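Local coordinates for protein probable chitinase (Chromobacterium violaceum, PDB 5JH8) that probably binds chitin and hydrolyses its glycosidic bonds, as expected of a family 18 glycosyl hydrolase built on a TIM barrel, at residues G13-A16 / A17-R20; L296-L299 / G300-D303. All coordinates share one frame; numbering follows the deposited sequence.

Contact 1: G13-A16 / A17-R20; sequences GNYA and ALTR
Tyr15 swings its ring away from its own backbone N (chi1 -171°), while the chi1 of Thr19, 61°, sets OG1 between N and the carbonyl carbon and leaves CG2 beside the N; the two torsions together bring the methyl over the phenol ring. The residues sit one turn apart on helix 14-20, the short helix that links strands 3-8 and 27-35 of the TIM barrel. Thr19 CG2 comes over one face of the ring in a CH-pi contact, 4.0 Å from the Tyr15 centroid and 29° off the ring normal. Leu18 CD2 reaches the same ring more loosely and obliquely, and Phe55 of helix 50-58 packs on Tyr15, Leu18 and Thr19 alike.

Gly13, at the N-cap, has a positive phi, a conformation that calls for glycine, and its O receives Ala17 N at 3.0 Å. Three more i to i+4 bonds follow, of which Leu18 N to Asn14 O is the shortest at 2.8 Å. At the start of the helix Asn14 folds back: OD1 takes a weak bond from Tyr15 N, and ND2 is held by Ser9 O of the preceding loop. Arg20 runs out extended from CG to NE, where it forms a salt bridge with Asp304. The Thr19 hydroxyl turns back on the preceding turn of the helix, with OG1 3.2 Å from Tyr15 O and 3.2 Å from Ala16 O, so that its one proton has two carbonyls to choose from.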
# COMPACT_ATOMS: atom_id res chain seq x y z
N GLY A 13 -17.61 0.87 4.14
CA GLY A 13 -17.73 1.79 3.03
C GLY A 13 -16.88 1.43 1.83
O GLY A 13 -16.85 2.19 0.86
N ASN A 14 -16.23 0.26 1.85
CA ASN A 14 -15.35 -0.11 0.76
C ASN A 14 -16.07 -0.19 -0.57
O ASN A 14 -15.59 0.36 -1.57
CB ASN A 14 -14.58 -1.40 1.11
CG ASN A 14 -15.47 -2.61 1.46
OD1 ASN A 14 -16.69 -2.53 1.58
ND2 ASN A 14 -14.81 -3.74 1.67
N TYR A 15 -17.21 -0.90 -0.62
CA TYR A 15 -17.91 -1.11 -1.88
C TYR A 15 -18.53 0.18 -2.39
O TYR A 15 -18.52 0.46 -3.60
CB TYR A 15 -18.96 -2.24 -1.72
CG TYR A 15 -19.56 -2.65 -3.04
CD1 TYR A 15 -18.92 -3.56 -3.85
CD2 TYR A 15 -20.73 -2.07 -3.50
CE1 TYR A 15 -19.43 -3.88 -5.10
CE2 TYR A 15 -21.24 -2.38 -4.74
CZ TYR A 15 -20.58 -3.28 -5.54
OH TYR A 15 -21.04 -3.60 -6.79
N ALA A 16 -19.08 0.98 -1.48
CA ALA A 16 -19.61 2.27 -1.87
C ALA A 16 -18.53 3.13 -2.52
O ALA A 16 -18.79 3.81 -3.51
CB ALA A 16 -20.18 2.99 -0.65
N ALA A 17 -17.31 3.10 -1.97
CA ALA A 17 -16.20 3.87 -2.53
C ALA A 17 -15.70 3.27 -3.85
O ALA A 17 -15.38 4.01 -4.78
CB ALA A 17 -15.07 3.97 -1.52
N LEU A 18 -15.62 1.94 -3.93
CA LEU A 18 -15.22 1.27 -5.16
C LEU A 18 -16.09 1.75 -6.32
O LEU A 18 -15.61 2.08 -7.40
CB LEU A 18 -15.38 -0.25 -4.99
CG LEU A 18 -14.93 -1.10 -6.17
CD1 LEU A 18 -13.42 -1.24 -6.21
CD2 LEU A 18 -15.58 -2.47 -6.08
N THR A 19 -17.41 1.76 -6.10
CA THR A 19 -18.31 2.13 -7.17
C THR A 19 -18.34 3.64 -7.36
O THR A 19 -18.41 4.11 -8.50
CB THR A 19 -19.70 1.53 -6.95
OG1 THR A 19 -20.27 2.01 -5.72
CG2 THR A 19 -19.67 0.01 -6.93
N ARG A 20 -18.24 4.43 -6.29
CA ARG A 20 -18.30 5.88 -6.45
C ARG A 20 -17.08 6.40 -7.20
O ARG A 20 -17.19 7.35 -7.98
CB ARG A 20 -18.40 6.57 -5.09
CG ARG A 20 -18.66 8.06 -5.20
CD ARG A 20 -18.89 8.69 -3.83
NE ARG A 20 -19.13 10.13 -3.92
CZ ARG A 20 -20.32 10.68 -4.11
NH1 ARG A 20 -21.40 9.93 -4.24
NH2 ARG A 20 -20.42 12.00 -4.14

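Contact 2: L296-L299 / G300-D303; sequences LYAL and GMED. With HIS (histidine), chain F; 6KY ((2S)-2-(dimethylamino)-4-(methylselanyl)butanoic acid), chain E.
Where strand 293-297 gives way to a loop, the chain goes through a cis peptide between Tyr297 and Ala298, then a type II beta turn from Ala298 to Met301, closed by Met301 N on Ala298 O at 3.3 Å; Gly300 takes the positive phi (108°) this turn requires. Met301, a selenomethionine here, runs back extended past Ala298, CG 3.4 Å from Ala298 O. The side chain is inclined to the Tyr297 ring, with Met301 CE 3.8 Å from Tyr297 CE1 and also touching Ala298 CB.

The ring is sandwiched. Ala298 CB lies 3.6 Å above the plane, over the centre of one face, and CD2 of the bound histidine covers the opposite face toward the rim, 3.4 Å from Tyr297 CE2. The bound dimethylated selenomethionine lies nearby, its O 3.5 Å from Tyr297 OH, while Tyr11 OH hydrogen-bonds that hydroxyl.

Bent at chi2 (-80°), Glu302 folds its carboxylate back against the turn. OE1 accepts Gly300 N at 2.8 Å on its syn side, OE2 takes Trp307 NE1, and Leu299 runs alongside with CD2 against OE2. Ala298 N, also buried, has no hydrogen-bond partner in the model; Met301 SE lies 3.6 Å from it. Two N-H donors on the buried carboxylate probably favour its charged form and help Glu302 hold the turn from which Met301 reaches back to Tyr297 of the ligand pocket.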
# COMPACT_ATOMS: atom_id res chain seq x y z
N LEU A 296 -3.25 4.04 -3.70
CA LEU A 296 -4.01 4.77 -2.69
C LEU A 296 -4.53 3.77 -1.66
O LEU A 296 -5.19 2.80 -2.04
CB LEU A 296 -5.18 5.53 -3.31
CG LEU A 296 -4.87 6.57 -4.42
CD1 LEU A 296 -3.75 7.54 -4.08
CD2 LEU A 296 -4.60 5.93 -5.78
N TYR A 297 -4.27 4.02 -0.39
CA TYR A 297 -4.66 3.09 0.66
C TYR A 297 -5.55 3.83 1.64
O TYR A 297 -5.06 4.69 2.39
CB TYR A 297 -3.43 2.51 1.39
CG TYR A 297 -3.82 1.33 2.24
CD1 TYR A 297 -4.27 1.50 3.53
CD2 TYR A 297 -3.88 0.06 1.70
CE1 TYR A 297 -4.70 0.43 4.30
CE2 TYR A 297 -4.34 -1.01 2.45
CZ TYR A 297 -4.75 -0.81 3.75
OH TYR A 297 -5.20 -1.83 4.55
N ALA A 298 -6.87 3.54 1.70
CA ALA A 298 -7.61 2.50 0.99
C ALA A 298 -9.07 2.98 0.82
O ALA A 298 -9.53 3.89 1.50
CB ALA A 298 -7.59 1.19 1.75
N LEU A 299 -9.78 2.32 -0.08
CA LEU A 299 -11.18 2.64 -0.35
C LEU A 299 -12.02 2.49 0.91
O LEU A 299 -11.96 1.49 1.63
CB LEU A 299 -11.71 1.71 -1.45
CG LEU A 299 -11.13 1.95 -2.85
CD1 LEU A 299 -11.44 0.75 -3.72
CD2 LEU A 299 -11.67 3.22 -3.53
N GLY A 300 -12.85 3.49 1.17
CA GLY A 300 -13.70 3.53 2.33
C GLY A 300 -13.25 4.53 3.36
O GLY A 300 -14.01 4.83 4.28
N MSE A 301 -12.03 5.04 3.24
CA MSE A 301 -11.51 5.99 4.20
C MSE A 301 -11.67 7.44 3.77
O MSE A 301 -11.37 8.37 4.54
CB MSE A 301 -10.01 5.74 4.40
CG MSE A 301 -9.68 4.38 4.90
SE MSE A 301 -7.75 4.31 5.15
CE MSE A 301 -7.61 2.43 5.70
N GLU A 302 -12.05 7.64 2.51
CA GLU A 302 -11.90 8.92 1.83
C GLU A 302 -13.24 9.60 1.56
O GLU A 302 -14.30 9.09 1.91
CB GLU A 302 -11.09 8.72 0.54
CG GLU A 302 -11.85 8.19 -0.68
CD GLU A 302 -12.09 6.71 -0.69
OE1 GLU A 302 -12.69 6.15 0.26
OE2 GLU A 302 -11.72 6.05 -1.70
N ASP A 303 -13.16 10.77 0.95
CA ASP A 303 -14.31 11.46 0.41
C ASP A 303 -13.91 12.03 -0.95
O ASP A 303 -12.81 11.78 -1.44
CB ASP A 303 -14.85 12.52 1.39
CG ASP A 303 -13.85 13.59 1.71
OD1 ASP A 303 -13.03 13.94 0.83
OD2 ASP A 303 -13.86 14.06 2.88
N HIS F . -1.32 -2.29 6.22
CA HIS F . -2.15 -3.24 5.48
C HIS F . -2.70 -4.30 6.43
O HIS F . -2.15 -4.55 7.51
CB HIS F . -1.34 -3.89 4.35
CG HIS F . -1.02 -2.96 3.22
ND1 HIS F . -0.63 -3.40 1.98
CD2 HIS F . -1.02 -1.60 3.16
CE1 HIS F . -0.42 -2.36 1.19
NE2 HIS F . -0.62 -1.26 1.89
OXT HIS F . -3.72 -4.92 6.13
N 6KY E . -1.13 0.90 7.31
CA 6KY E . -0.90 -0.50 7.79
C 6KY E . -1.85 -1.45 7.10
O 6KY E . -3.06 -1.38 7.33
CB 6KY E . -1.00 -0.64 9.32
CG 6KY E . 0.07 0.18 10.05
SE 6KY E . 0.09 -0.06 12.00
CE 6KY E . -1.49 1.02 12.37
CN1 6KY E . -2.37 1.52 7.82
CN2 6KY E . -1.14 1.00 5.83

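How the contacts relate
Contact 1 lies on the outer side of contact 2, with centres 9 Å apart, and the two touch directly. Ala17 CB of the helix rests against the turn, 3.5 Å from Gly300 N and 3.7 Å from Glu302 OE1, so a methyl packs beside the very bond that ties this carboxylate to the turn. Leu18 CD1 meets Leu299 CD1 at 3.8 Å, and Asn14 CB lies 3.9 Å from Leu299 O; Asp304, partner of Arg20, follows directly on 300-303. Contact 2 lies closer to the middle of the chain, its centre about 11 Å from the chain's centre against about 18 Å for contact 1, and reaches the pocket through Tyr297. Contact 1 stays outside it: the Asn14 side chain is about 12 Å from the bound histidine.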